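Local coordinates for protein prolyl oligopeptidase (Novosphingobium capsulatum, PDB 1YR2) that probably hydrolyses oligopeptides as a serine endopeptidase, cutting after proline and, less readily, after alanine, at residues W168-S171 against L176-Y179; V191-V196 against L214-N219; K668-L673 against H683-E688; Q79-Y84 against A672-A677; Q463-S468 against K473-I478. One frame throughout, in Å; residues are numbered along the deposited sequence.

Contact 1: W168-S171 against L176-Y179; sequences WAAS and LLAY
Leu177, Trp168 and Leu176 bury the most surface where strand 163-170 turns back as strand 176-183, forming an antiparallel beta hairpin. Leu177 reaches across the hairpin, past its paired residue Ala170, toward Trp168: with CG anti to the backbone N (chi1 -176°), its CD1 comes to 3.9 Å from Trp168 CE3 and 4.0 Å from Ala170 CB. The methyl meets the indole obliquely, near the benzo side, and the small Ala170 allows the leucine branch to lie close over the partner strand. Trp168 CG sits between its backbone N and carbonyl carbon (chi1 55°), which carries the far end of the indole away from strand 176-183; only the root of the side chain faces Tyr179, CB to CB at 4.1 Å. These large apolar groups suit a face that is covered by another sheet.

Leu176 contributes chiefly through its backbone. Its O accepts a nearly straight bond from Ser171 N (2.9 Å, 171° at the hydrogen), and its N donates to Ser171 OG at 3.1 Å. A serine suits this end of the hairpin because its short hydroxyl can take over from a main-chain carbonyl; OG also bonds Asp173 in the turn. Farther along, Ala169 and Ala178 form a hydrogen-bonded pair, with Ala178 N to Ala169 O at 2.9 Å.

The hairpin belongs to one four-stranded sheet of the beta-propeller. Strand 188-195 continues that sheet beyond 176-183, Phe122 and Leu135 of the preceding sheet cover the face carrying Trp168 and Leu177, and Trp216 of the following sheet packs against Ala178.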
# COMPACT_ATOMS: atom_id res chain seq x y z
N TRP A 168 -20.93 -4.66 -4.76
CA TRP A 168 -21.88 -5.16 -5.76
C TRP A 168 -21.58 -6.65 -5.99
O TRP A 168 -20.48 -7.06 -5.76
CB TRP A 168 -21.83 -4.40 -7.07
CG TRP A 168 -20.50 -4.31 -7.72
CD1 TRP A 168 -19.59 -3.34 -7.54
CD2 TRP A 168 -19.91 -5.24 -8.66
NE1 TRP A 168 -18.48 -3.59 -8.30
CE2 TRP A 168 -18.64 -4.75 -8.99
CE3 TRP A 168 -20.35 -6.40 -9.26
CZ2 TRP A 168 -17.79 -5.38 -9.89
CZ3 TRP A 168 -19.50 -7.04 -10.18
CH2 TRP A 168 -18.24 -6.53 -10.48
N ALA A 169 -22.59 -7.39 -6.42
CA ALA A 169 -22.48 -8.80 -6.71
C ALA A 169 -23.51 -9.13 -7.75
O ALA A 169 -24.72 -8.91 -7.56
CB ALA A 169 -22.68 -9.61 -5.47
N ALA A 170 -23.05 -9.69 -8.85
CA ALA A 170 -23.96 -10.22 -9.85
C ALA A 170 -24.44 -11.62 -9.41
O ALA A 170 -23.68 -12.41 -8.80
CB ALA A 170 -23.28 -10.30 -11.16
N SER A 171 -25.68 -11.95 -9.78
CA SER A 171 -26.23 -13.27 -9.53
C SER A 171 -25.48 -14.36 -10.30
O SER A 171 -24.72 -14.09 -11.25
CB SER A 171 -27.75 -13.30 -9.88
OG SER A 171 -27.99 -13.08 -11.26
N LEU A 176 -29.30 -10.61 -12.60
CA LEU A 176 -29.61 -9.58 -11.60
C LEU A 176 -28.35 -9.15 -10.89
O LEU A 176 -27.36 -9.90 -10.86
CB LEU A 176 -30.55 -10.15 -10.53
CG LEU A 176 -31.91 -10.58 -11.02
CD1 LEU A 176 -32.59 -11.36 -9.89
CD2 LEU A 176 -32.76 -9.35 -11.45
N LEU A 177 -28.34 -7.92 -10.41
CA LEU A 177 -27.21 -7.40 -9.68
C LEU A 177 -27.69 -6.75 -8.40
O LEU A 177 -28.65 -5.97 -8.38
CB LEU A 177 -26.43 -6.43 -10.55
CG LEU A 177 -25.17 -5.90 -9.89
CD1 LEU A 177 -23.99 -6.40 -10.59
CD2 LEU A 177 -25.22 -4.42 -9.81
N ALA A 178 -27.03 -7.11 -7.32
CA ALA A 178 -27.30 -6.58 -6.01
C ALA A 178 -26.20 -5.61 -5.70
O ALA A 178 -25.03 -5.86 -6.04
CB ALA A 178 -27.33 -7.70 -4.96
N TYR A 179 -26.55 -4.50 -5.05
CA TYR A 179 -25.56 -3.58 -4.63
C TYR A 179 -25.88 -2.89 -3.33
O TYR A 179 -27.03 -2.75 -2.99
CB TYR A 179 -25.24 -2.58 -5.75
CG TYR A 179 -26.38 -1.73 -6.14
CD1 TYR A 179 -27.38 -2.22 -6.97
CD2 TYR A 179 -26.42 -0.41 -5.74
CE1 TYR A 179 -28.44 -1.40 -7.35
CE2 TYR A 179 -27.48 0.38 -6.10
CZ TYR A 179 -28.46 -0.11 -6.92
OH TYR A 179 -29.50 0.70 -7.30

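Contact 2: V191-V196 against L214-N219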
# COMPACT_ATOMS: atom_id res chain seq x y z
N VAL A 191 -29.36 -2.32 0.71
CA VAL A 191 -29.07 -3.17 -0.44
C VAL A 191 -30.19 -3.04 -1.45
O VAL A 191 -31.32 -3.14 -1.11
CB VAL A 191 -28.88 -4.61 -0.05
CG1 VAL A 191 -28.66 -5.47 -1.26
CG2 VAL A 191 -27.66 -4.72 0.93
N LYS A 192 -29.84 -2.78 -2.70
CA LYS A 192 -30.81 -2.55 -3.79
C LYS A 192 -30.44 -3.53 -4.91
O LYS A 192 -29.39 -4.17 -4.89
CB LYS A 192 -30.67 -1.13 -4.31
CG LYS A 192 -31.12 -0.08 -3.32
CD LYS A 192 -31.05 1.31 -3.88
CE LYS A 192 -31.19 2.31 -2.75
NZ LYS A 192 -31.38 3.70 -3.23
N PHE A 193 -31.29 -3.61 -5.91
CA PHE A 193 -31.10 -4.56 -6.99
C PHE A 193 -31.45 -3.86 -8.32
O PHE A 193 -32.37 -3.04 -8.41
CB PHE A 193 -32.01 -5.78 -6.78
CG PHE A 193 -31.79 -6.54 -5.48
CD1 PHE A 193 -32.38 -6.12 -4.29
CD2 PHE A 193 -30.99 -7.70 -5.46
CE1 PHE A 193 -32.15 -6.80 -3.11
CE2 PHE A 193 -30.80 -8.41 -4.31
CZ PHE A 193 -31.36 -7.99 -3.13
N VAL A 194 -30.74 -4.27 -9.37
CA VAL A 194 -31.05 -3.83 -10.72
C VAL A 194 -31.11 -5.08 -11.63
O VAL A 194 -30.44 -6.10 -11.39
CB VAL A 194 -29.98 -2.81 -11.18
CG1 VAL A 194 -28.61 -3.42 -11.26
CG2 VAL A 194 -30.31 -2.19 -12.47
N GLY A 195 -32.01 -5.04 -12.61
CA GLY A 195 -32.06 -6.03 -13.67
C GLY A 195 -30.99 -5.68 -14.68
O GLY A 195 -30.83 -4.54 -15.11
N VAL A 196 -30.22 -6.66 -15.06
CA VAL A 196 -29.05 -6.37 -15.84
C VAL A 196 -29.38 -6.07 -17.30
O VAL A 196 -28.78 -5.16 -17.89
CB VAL A 196 -28.04 -7.53 -15.73
CG1 VAL A 196 -26.91 -7.34 -16.67
CG2 VAL A 196 -27.50 -7.65 -14.28
N LEU A 214 -22.36 -9.69 0.36
CA LEU A 214 -23.49 -9.85 -0.51
C LEU A 214 -23.18 -11.19 -1.13
O LEU A 214 -22.11 -11.36 -1.75
CB LEU A 214 -23.51 -8.79 -1.61
CG LEU A 214 -23.66 -7.35 -1.19
CD1 LEU A 214 -23.52 -6.46 -2.40
CD2 LEU A 214 -24.97 -7.12 -0.46
N ALA A 215 -24.04 -12.16 -0.94
CA ALA A 215 -23.76 -13.48 -1.50
C ALA A 215 -25.01 -14.08 -2.05
O ALA A 215 -25.96 -14.35 -1.31
CB ALA A 215 -23.17 -14.41 -0.47
N TRP A 216 -25.02 -14.37 -3.35
CA TRP A 216 -26.20 -14.92 -3.98
C TRP A 216 -26.30 -16.42 -3.67
O TRP A 216 -25.31 -17.14 -3.67
CB TRP A 216 -26.14 -14.72 -5.50
CG TRP A 216 -26.45 -13.32 -5.94
CD1 TRP A 216 -25.57 -12.29 -6.09
CD2 TRP A 216 -27.74 -12.79 -6.25
NE1 TRP A 216 -26.22 -11.16 -6.51
CE2 TRP A 216 -27.56 -11.43 -6.60
CE3 TRP A 216 -29.02 -13.33 -6.31
CZ2 TRP A 216 -28.61 -10.60 -6.97
CZ3 TRP A 216 -30.06 -12.54 -6.67
CH2 TRP A 216 -29.85 -11.17 -7.03
N LEU A 217 -27.53 -16.85 -3.38
CA LEU A 217 -27.89 -18.24 -3.26
C LEU A 217 -28.66 -18.54 -4.52
O LEU A 217 -29.85 -18.27 -4.61
CB LEU A 217 -28.70 -18.44 -2.01
CG LEU A 217 -28.97 -19.87 -1.59
CD1 LEU A 217 -27.84 -20.42 -0.80
CD2 LEU A 217 -30.29 -19.93 -0.83
N GLY A 218 -27.96 -19.03 -5.51
CA GLY A 218 -28.50 -19.17 -6.86
C GLY A 218 -28.86 -17.84 -7.51
O GLY A 218 -28.10 -16.88 -7.36
N ASN A 219 -29.97 -17.79 -8.26
CA ASN A 219 -30.31 -16.61 -9.06
C ASN A 219 -31.38 -15.70 -8.51
O ASN A 219 -31.61 -14.65 -9.08
CB ASN A 219 -30.66 -17.05 -10.48
CG ASN A 219 -29.56 -17.95 -11.07
OD1 ASN A 219 -28.40 -17.59 -11.02
ND2 ASN A 219 -29.92 -19.07 -11.59
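Phe193 with Trp216 and Val191 with Leu214 form the packed part of this contact, two pairs of similar closeness. The outer atoms of the indole's benzo ring, CZ2 and CH2, approach the edge of the phenyl ring near its plane, with Phe193 CD2 4.0 Å from Trp216 CH2. The ring planes are steeply inclined, at 78°, but the two side chains slide past one another and the pair is oblique. The length of these aromatic side chains lets them meet although the backbones are far apart. The indole is also held at its polar end, where NE1 donates to Ala169 O and so has its buried N-H satisfied. Beside the rings, Val191 CG2 touches Leu214 CD2 at 3.9 Å.

The looser side begins at Leu214, which is partly exposed, and takes in the far ends at Val196 and Asn219, whose side chains do not meet the other segment. No hydrogen bond joins the segments, and the nearest CA atoms, those of Val191 and Leu214, stand 8.7 Å apart.

This is therefore side-chain packing between successive propeller sheets. Strand 188-195 lies inside one, between 176-183 and 204-210, while 215-216 is an outermost strand of the next; Leu222 on the adjoining strand 221-226 touches Val191, Phe193 and Trp216 alike.

Contact 3: K668-L673 against H683-E688; sequences KYTAAL and HLIRIE
In the beta-alpha-beta unit of strand 649-654, helix 664-675 and strand 683-687, part of the alpha/beta-hydrolase fold, Thr670 and Leu673 of the helix lie on Ile685 and His683 of the strand. The helix and strand segments run nearly antiparallel, their axes 8.2 Å apart at closest approach.

Thr670 has the largest single share of the buried surface. It meets Ile685 at about a right angle, OG1 lying 3.4 Å from Ile685 CB and CG2 3.7 Å from Ile685 CG2. Its compact branched shape suits this close helix-to-sheet spacing, and the hydroxyl is not wasted among hydrocarbon, since OG1 bonds Ser666 O one turn back in its own helix. Ile685 has CG1 anti to the backbone N (chi1 -175°), which brings CD1 to 3.6 Å from Thr670 OG1.

One turn on, Leu673 CB and His683 CB touch at 4.1 Å. Here a water bridges the elements: it donates to Leu673 O at 2.6 Å and lies in the imidazole plane, 2.9 Å from His683 ND1. Histidine suits the place because its ring nitrogen ND1 gives the bridging water a partner in the ring plane, while CB packs on the leucine.

Strand 683-687 is an outermost strand of the eight-stranded mixed sheet, bonded to 649-654. Helix 664-675 covers the Ile685 face, while helix 72-89 covers Leu684, which points from the other.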
# COMPACT_ATOMS: atom_id res chain seq x y z
N LYS A 668 13.42 22.43 14.84
CA LYS A 668 14.66 22.50 15.66
C LYS A 668 15.84 21.95 14.89
O LYS A 668 16.95 22.47 14.99
CB LYS A 668 14.50 21.69 16.96
CG LYS A 668 13.50 22.34 17.94
CD LYS A 668 13.73 21.87 19.37
CE LYS A 668 13.84 20.38 19.47
NZ LYS A 668 13.83 19.93 20.88
N TYR A 669 15.60 20.90 14.11
CA TYR A 669 16.63 20.28 13.27
C TYR A 669 17.15 21.27 12.24
O TYR A 669 18.35 21.39 12.07
CB TYR A 669 16.07 19.03 12.58
CG TYR A 669 16.97 18.41 11.59
CD1 TYR A 669 18.07 17.67 12.01
CD2 TYR A 669 16.66 18.43 10.24
CE1 TYR A 669 18.93 17.05 11.07
CE2 TYR A 669 17.50 17.81 9.31
CZ TYR A 669 18.62 17.10 9.73
OH TYR A 669 19.42 16.50 8.79
N THR A 670 16.26 22.02 11.61
CA THR A 670 16.65 23.06 10.66
C THR A 670 17.46 24.20 11.31
O THR A 670 18.45 24.70 10.77
CB THR A 670 15.36 23.65 10.01
OG1 THR A 670 14.69 22.61 9.28
CG2 THR A 670 15.73 24.73 8.98
N ALA A 671 17.01 24.64 12.48
CA ALA A 671 17.75 25.66 13.23
C ALA A 671 19.16 25.19 13.52
O ALA A 671 20.10 25.96 13.36
CB ALA A 671 17.01 26.07 14.52
N ALA A 672 19.32 23.92 13.91
CA ALA A 672 20.61 23.34 14.20
C ALA A 672 21.50 23.31 12.97
O ALA A 672 22.68 23.75 13.05
CB ALA A 672 20.48 21.90 14.82
N LEU A 673 20.97 22.83 11.83
CA LEU A 673 21.74 22.80 10.59
C LEU A 673 22.17 24.21 10.13
O LEU A 673 23.28 24.37 9.68
CB LEU A 673 20.90 22.22 9.43
CG LEU A 673 20.48 20.77 9.49
CD1 LEU A 673 19.62 20.44 8.33
CD2 LEU A 673 21.69 19.83 9.49
N HIS A 683 20.61 24.55 3.42
CA HIS A 683 19.99 23.72 4.43
C HIS A 683 18.70 24.42 4.81
O HIS A 683 18.69 25.41 5.57
CB HIS A 683 20.97 23.60 5.59
CG HIS A 683 22.28 22.98 5.18
ND1 HIS A 683 23.51 23.42 5.61
CD2 HIS A 683 22.53 21.98 4.29
CE1 HIS A 683 24.46 22.68 5.06
NE2 HIS A 683 23.89 21.80 4.25
N LEU A 684 17.61 23.96 4.18
CA LEU A 684 16.39 24.72 4.07
C LEU A 684 15.22 23.95 4.59
O LEU A 684 15.27 22.74 4.63
CB LEU A 684 16.04 25.03 2.59
CG LEU A 684 17.10 25.80 1.80
CD1 LEU A 684 16.62 26.00 0.33
CD2 LEU A 684 17.41 27.11 2.43
N ILE A 685 14.16 24.66 4.98
CA ILE A 685 12.93 23.99 5.38
C ILE A 685 11.78 24.53 4.55
O ILE A 685 11.55 25.73 4.53
CB ILE A 685 12.67 24.07 6.93
CG1 ILE A 685 11.43 23.24 7.29
CG2 ILE A 685 12.48 25.54 7.38
CD1 ILE A 685 11.13 23.18 8.76
N ARG A 686 11.04 23.64 3.90
CA ARG A 686 9.84 24.01 3.15
C ARG A 686 8.65 23.70 4.03
O ARG A 686 8.42 22.54 4.38
CB ARG A 686 9.76 23.23 1.85
CG ARG A 686 8.56 23.55 0.96
CD ARG A 686 8.40 22.52 -0.13
NE ARG A 686 7.41 22.93 -1.11
CZ ARG A 686 6.08 22.84 -0.95
NH1 ARG A 686 5.57 22.31 0.15
NH2 ARG A 686 5.26 23.25 -1.91
N ILE A 687 7.93 24.72 4.42
CA ILE A 687 6.85 24.59 5.37
C ILE A 687 5.52 24.88 4.66
O ILE A 687 5.29 26.01 4.20
CB ILE A 687 7.05 25.51 6.55
CG1 ILE A 687 8.43 25.33 7.19
CG2 ILE A 687 6.00 25.17 7.59
CD1 ILE A 687 8.81 26.41 8.21
N GLU A 688 4.66 23.87 4.58
CA GLU A 688 3.34 23.97 3.90
C GLU A 688 2.23 24.42 4.85
O GLU A 688 2.31 24.17 6.07
CB GLU A 688 2.99 22.62 3.24
CG GLU A 688 2.09 22.73 1.96
CD GLU A 688 2.45 21.69 0.87
OE1 GLU A 688 2.65 20.49 1.21
OE2 GLU A 688 2.51 22.07 -0.35
O HOH W 1 24.10 25.54 7.49

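Contact 4: Q79-Y84 against A672-A677; sequences QAQSAY and ALQTAA
Gln81 sets its carboxamide against that of Gln674, and the two amides exchange a reciprocal pair of hydrogen bonds. Gln81 NE2 donates to Gln674 OE1 at 2.9 Å, and Gln674 NE2 returns a bond to Gln81 OE1 at 3.1 Å. The pair is not flat: the amide planes differ by 38°, and the donor to Gln81 OE1 is tilted out of that carbonyl's plane while remaining close to the plane of its own amide.

Glutamine suits both places because one group offers a donor and an acceptor, and because its length spans helices whose nearest CA atoms are 10.8 Å apart. The two reach out differently. Gln674 is extended beyond CG (chi2 177°), whereas Gln81 bends (chi2 -67°) and presents its amide nearer its own helix. Gln674 NE2 has a second acceptor, His683 O, so that nitrogen and oxygen could not be interchanged without loss; the amide's rotation is fixed by both partners.

The bridge ties an early helix, 72-89, to the C-terminal end of helix 664-675 in the alpha/beta-hydrolase part, across nearly 600 residues of chain. Strand 683-687 runs beside both helices: Ile685 lies against Gln81 and Leu684 against Tyr84.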
# COMPACT_ATOMS: atom_id res chain seq x y z
N GLN A 79 7.20 32.03 9.31
CA GLN A 79 6.94 32.92 8.18
C GLN A 79 8.25 33.26 7.41
O GLN A 79 8.27 33.19 6.19
CB GLN A 79 6.24 34.21 8.68
CG GLN A 79 6.05 35.32 7.64
CD GLN A 79 4.98 36.36 8.08
OE1 GLN A 79 3.83 35.98 8.40
NE2 GLN A 79 5.35 37.64 8.09
N ALA A 80 9.31 33.60 8.16
CA ALA A 80 10.63 33.91 7.63
C ALA A 80 11.29 32.72 6.91
O ALA A 80 11.80 32.87 5.80
CB ALA A 80 11.57 34.48 8.75
N GLN A 81 11.25 31.52 7.49
CA GLN A 81 11.90 30.37 6.87
C GLN A 81 11.14 29.98 5.60
O GLN A 81 11.74 29.66 4.58
CB GLN A 81 11.92 29.17 7.82
CG GLN A 81 12.86 29.31 9.02
CD GLN A 81 14.35 29.35 8.66
OE1 GLN A 81 14.73 28.99 7.54
NE2 GLN A 81 15.20 29.77 9.61
N SER A 82 9.82 30.02 5.68
CA SER A 82 8.98 29.61 4.57
C SER A 82 9.20 30.53 3.38
O SER A 82 9.32 30.06 2.27
CB SER A 82 7.51 29.64 4.97
OG SER A 82 6.77 29.00 3.93
N ALA A 83 9.25 31.82 3.62
CA ALA A 83 9.46 32.78 2.54
C ALA A 83 10.87 32.66 1.97
O ALA A 83 11.06 32.72 0.74
CB ALA A 83 9.18 34.20 3.02
N TYR A 84 11.85 32.45 2.85
CA TYR A 84 13.24 32.26 2.48
C TYR A 84 13.40 31.04 1.57
O TYR A 84 14.11 31.07 0.57
CB TYR A 84 14.10 32.08 3.73
CG TYR A 84 15.57 31.95 3.47
CD1 TYR A 84 16.13 30.71 3.22
CD2 TYR A 84 16.40 33.07 3.45
CE1 TYR A 84 17.49 30.56 2.98
CE2 TYR A 84 17.77 32.93 3.21
CZ TYR A 84 18.30 31.69 2.98
OH TYR A 84 19.63 31.53 2.72
N ALA A 672 19.32 23.92 13.91
CA ALA A 672 20.61 23.34 14.20
C ALA A 672 21.50 23.31 12.97
O ALA A 672 22.68 23.75 13.05
CB ALA A 672 20.48 21.90 14.82
N LEU A 673 20.97 22.83 11.83
CA LEU A 673 21.74 22.80 10.59
C LEU A 673 22.17 24.21 10.13
O LEU A 673 23.28 24.37 9.68
CB LEU A 673 20.90 22.22 9.43
CG LEU A 673 20.48 20.77 9.49
CD1 LEU A 673 19.62 20.44 8.33
CD2 LEU A 673 21.69 19.83 9.49
N GLN A 674 21.26 25.19 10.20
CA GLN A 674 21.55 26.55 9.70
C GLN A 674 22.56 27.26 10.62
O GLN A 674 23.35 28.05 10.17
CB GLN A 674 20.30 27.40 9.56
CG GLN A 674 19.43 27.04 8.37
CD GLN A 674 18.16 27.82 8.26
OE1 GLN A 674 17.83 28.69 9.11
NE2 GLN A 674 17.37 27.48 7.20
N THR A 675 22.53 26.92 11.90
CA THR A 675 23.48 27.45 12.87
C THR A 675 24.87 26.80 12.82
O THR A 675 25.85 27.44 13.18
CB THR A 675 22.91 27.25 14.24
OG1 THR A 675 21.67 27.96 14.32
CG2 THR A 675 23.84 27.86 15.37
N ALA A 676 24.95 25.53 12.44
CA ALA A 676 26.20 24.81 12.40
C ALA A 676 27.10 25.24 11.26
O ALA A 676 26.63 25.75 10.27
CB ALA A 676 25.98 23.29 12.33
N ALA A 677 28.40 24.99 11.41
CA ALA A 677 29.40 25.20 10.36
C ALA A 677 29.57 23.95 9.47
O ALA A 677 30.46 23.13 9.70
CB ALA A 677 30.72 25.59 11.03

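Contact 5: Q463-S468 against K473-I478; sequences QVFYPS and KVPMFI
Tyr466 and Val474 form the apolar centre, lying side by side and pointing the same way. Val474 CB sits over one face of the phenol, displaced toward the rim, 3.5 Å from Tyr466 CZ, in a CH-pi contact. Met476 comes in at about a right angle, its CB at the ring edge, 3.9 Å from Tyr466 CE2; its sulfur makes an oblique Met-aromatic contact. Flexible methionine and branched valine thus fit round a flat ring. Val464 CG2 extends this patch to Met476 CB and Ile478 CD1, each at 4.0 Å. On the opposite face of the sheet, Phe465 CE2 meets Pro475 CB at 3.8 Å.

Two hydrogen-bonded pairs hold the backbones together, as in Val464 N to Met476 O (2.8 Å, 169° at the hydrogen). At the polar edge, Gln463 is fully extended (chi1 179°), its amide nearly parallel to the Phe477 ring with NE2 3.6 Å from Phe477 CE1. That amide bonds Asp383 O and Lys385 NZ, while Tyr466 OH bonds Asp550 O.

This hairpin forms one margin of the mixed sheet: 459-467 is outermost, 473-481 continues to 519-523, and helix 544-560 covers the face bearing Val464, Tyr466 and Val474.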
# COMPACT_ATOMS: atom_id res chain seq x y z
N GLN A 463 16.07 -6.13 -9.20
CA GLN A 463 16.29 -6.32 -7.78
C GLN A 463 17.66 -6.92 -7.56
O GLN A 463 18.09 -7.75 -8.33
CB GLN A 463 15.20 -7.24 -7.16
CG GLN A 463 15.37 -7.51 -5.64
CD GLN A 463 14.26 -8.37 -5.06
OE1 GLN A 463 13.95 -9.45 -5.61
NE2 GLN A 463 13.60 -7.88 -4.00
N VAL A 464 18.36 -6.41 -6.56
CA VAL A 464 19.66 -6.91 -6.18
C VAL A 464 19.63 -7.22 -4.70
O VAL A 464 18.72 -6.82 -3.98
CB VAL A 464 20.81 -5.92 -6.51
CG1 VAL A 464 20.82 -5.66 -8.03
CG2 VAL A 464 20.68 -4.60 -5.73
N PHE A 465 20.64 -7.92 -4.24
CA PHE A 465 20.77 -8.21 -2.83
C PHE A 465 22.20 -7.84 -2.45
O PHE A 465 23.12 -8.46 -2.95
CB PHE A 465 20.50 -9.70 -2.57
CG PHE A 465 19.13 -10.14 -3.02
CD1 PHE A 465 18.91 -10.56 -4.32
CD2 PHE A 465 18.06 -10.12 -2.12
CE1 PHE A 465 17.61 -10.95 -4.74
CE2 PHE A 465 16.78 -10.47 -2.53
CZ PHE A 465 16.55 -10.88 -3.84
N TYR A 466 22.38 -6.93 -1.51
CA TYR A 466 23.72 -6.43 -1.18
C TYR A 466 24.03 -6.66 0.29
O TYR A 466 23.13 -6.59 1.11
CB TYR A 466 23.77 -4.93 -1.49
CG TYR A 466 22.90 -4.10 -0.59
CD1 TYR A 466 23.39 -3.58 0.63
CD2 TYR A 466 21.59 -3.80 -0.93
CE1 TYR A 466 22.56 -2.78 1.46
CE2 TYR A 466 20.77 -3.04 -0.10
CZ TYR A 466 21.26 -2.56 1.10
OH TYR A 466 20.46 -1.78 1.93
N PRO A 467 25.30 -6.95 0.63
CA PRO A 467 25.69 -7.12 2.04
C PRO A 467 25.79 -5.79 2.82
O PRO A 467 26.32 -4.77 2.35
CB PRO A 467 27.04 -7.91 1.96
CG PRO A 467 27.65 -7.51 0.63
CD PRO A 467 26.45 -7.07 -0.29
N SER A 468 25.18 -5.79 4.00
CA SER A 468 25.33 -4.71 4.93
C SER A 468 26.64 -4.95 5.69
O SER A 468 27.33 -5.93 5.43
CB SER A 468 24.12 -4.65 5.87
OG SER A 468 24.18 -3.51 6.68
N LYS A 473 22.36 -9.87 3.88
CA LYS A 473 21.93 -9.52 2.53
C LYS A 473 20.61 -8.78 2.57
O LYS A 473 19.63 -9.28 3.08
CB LYS A 473 21.75 -10.76 1.69
CG LYS A 473 23.04 -11.60 1.51
CD LYS A 473 24.00 -10.95 0.49
CE LYS A 473 24.82 -12.06 -0.28
NZ LYS A 473 26.24 -11.66 -0.57
N VAL A 474 20.60 -7.58 2.04
CA VAL A 474 19.42 -6.75 2.05
C VAL A 474 18.99 -6.62 0.58
O VAL A 474 19.81 -6.39 -0.32
CB VAL A 474 19.72 -5.38 2.58
CG1 VAL A 474 18.46 -4.52 2.64
CG2 VAL A 474 20.41 -5.49 3.95
N PRO A 475 17.70 -6.75 0.33
CA PRO A 475 17.17 -6.49 -1.02
C PRO A 475 17.09 -4.99 -1.35
O PRO A 475 16.83 -4.14 -0.52
CB PRO A 475 15.76 -7.12 -0.99
CG PRO A 475 15.61 -7.79 0.34
CD PRO A 475 16.63 -7.15 1.28
N MET A 476 17.36 -4.69 -2.60
CA MET A 476 17.13 -3.35 -3.15
C MET A 476 16.58 -3.45 -4.56
O MET A 476 17.05 -4.25 -5.37
CB MET A 476 18.42 -2.54 -3.15
CG MET A 476 18.29 -1.15 -3.77
SD MET A 476 19.68 -0.09 -3.29
CE MET A 476 21.07 -1.09 -3.72
N PHE A 477 15.59 -2.58 -4.85
CA PHE A 477 15.01 -2.41 -6.18
C PHE A 477 15.70 -1.24 -6.84
O PHE A 477 16.03 -0.24 -6.18
CB PHE A 477 13.51 -2.05 -6.13
CG PHE A 477 12.63 -3.10 -5.54
CD1 PHE A 477 12.50 -4.32 -6.16
CD2 PHE A 477 11.96 -2.88 -4.35
CE1 PHE A 477 11.72 -5.32 -5.60
CE2 PHE A 477 11.15 -3.88 -3.79
CZ PHE A 477 11.03 -5.08 -4.44
N ILE A 478 15.99 -1.37 -8.12
CA ILE A 478 16.56 -0.28 -8.92
C ILE A 478 15.71 -0.16 -10.17
O ILE A 478 15.49 -1.16 -10.88
CB ILE A 478 18.00 -0.68 -9.31
CG1 ILE A 478 18.86 -0.79 -8.06
CG2 ILE A 478 18.64 0.40 -10.22
CD1 ILE A 478 20.10 -1.58 -8.31

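The contacts form two close pairs and a separate contact 5. Contacts 1 and 2, with centres about 4 Å apart, share one propeller sheet through neighbouring strands 176-183 and 188-195; contact 2 then joins it to the next sheet. Contacts 3 and 4, with centres about 5 Å apart, share helix 664-675 and lie about 54 to 61 Å, centre to centre, from that pair. Contact 5 is about 32 Å from contact 3 between centres, at the opposite margin of the same eight-stranded sheet. Along the chain contacts 1, 2, 5 and 3 follow in series, whereas contact 4 pairs residues near both ends. The hydrolase part is thus closed by early and late segments, with the propeller inserted between them, as in prolyl oligopeptidases.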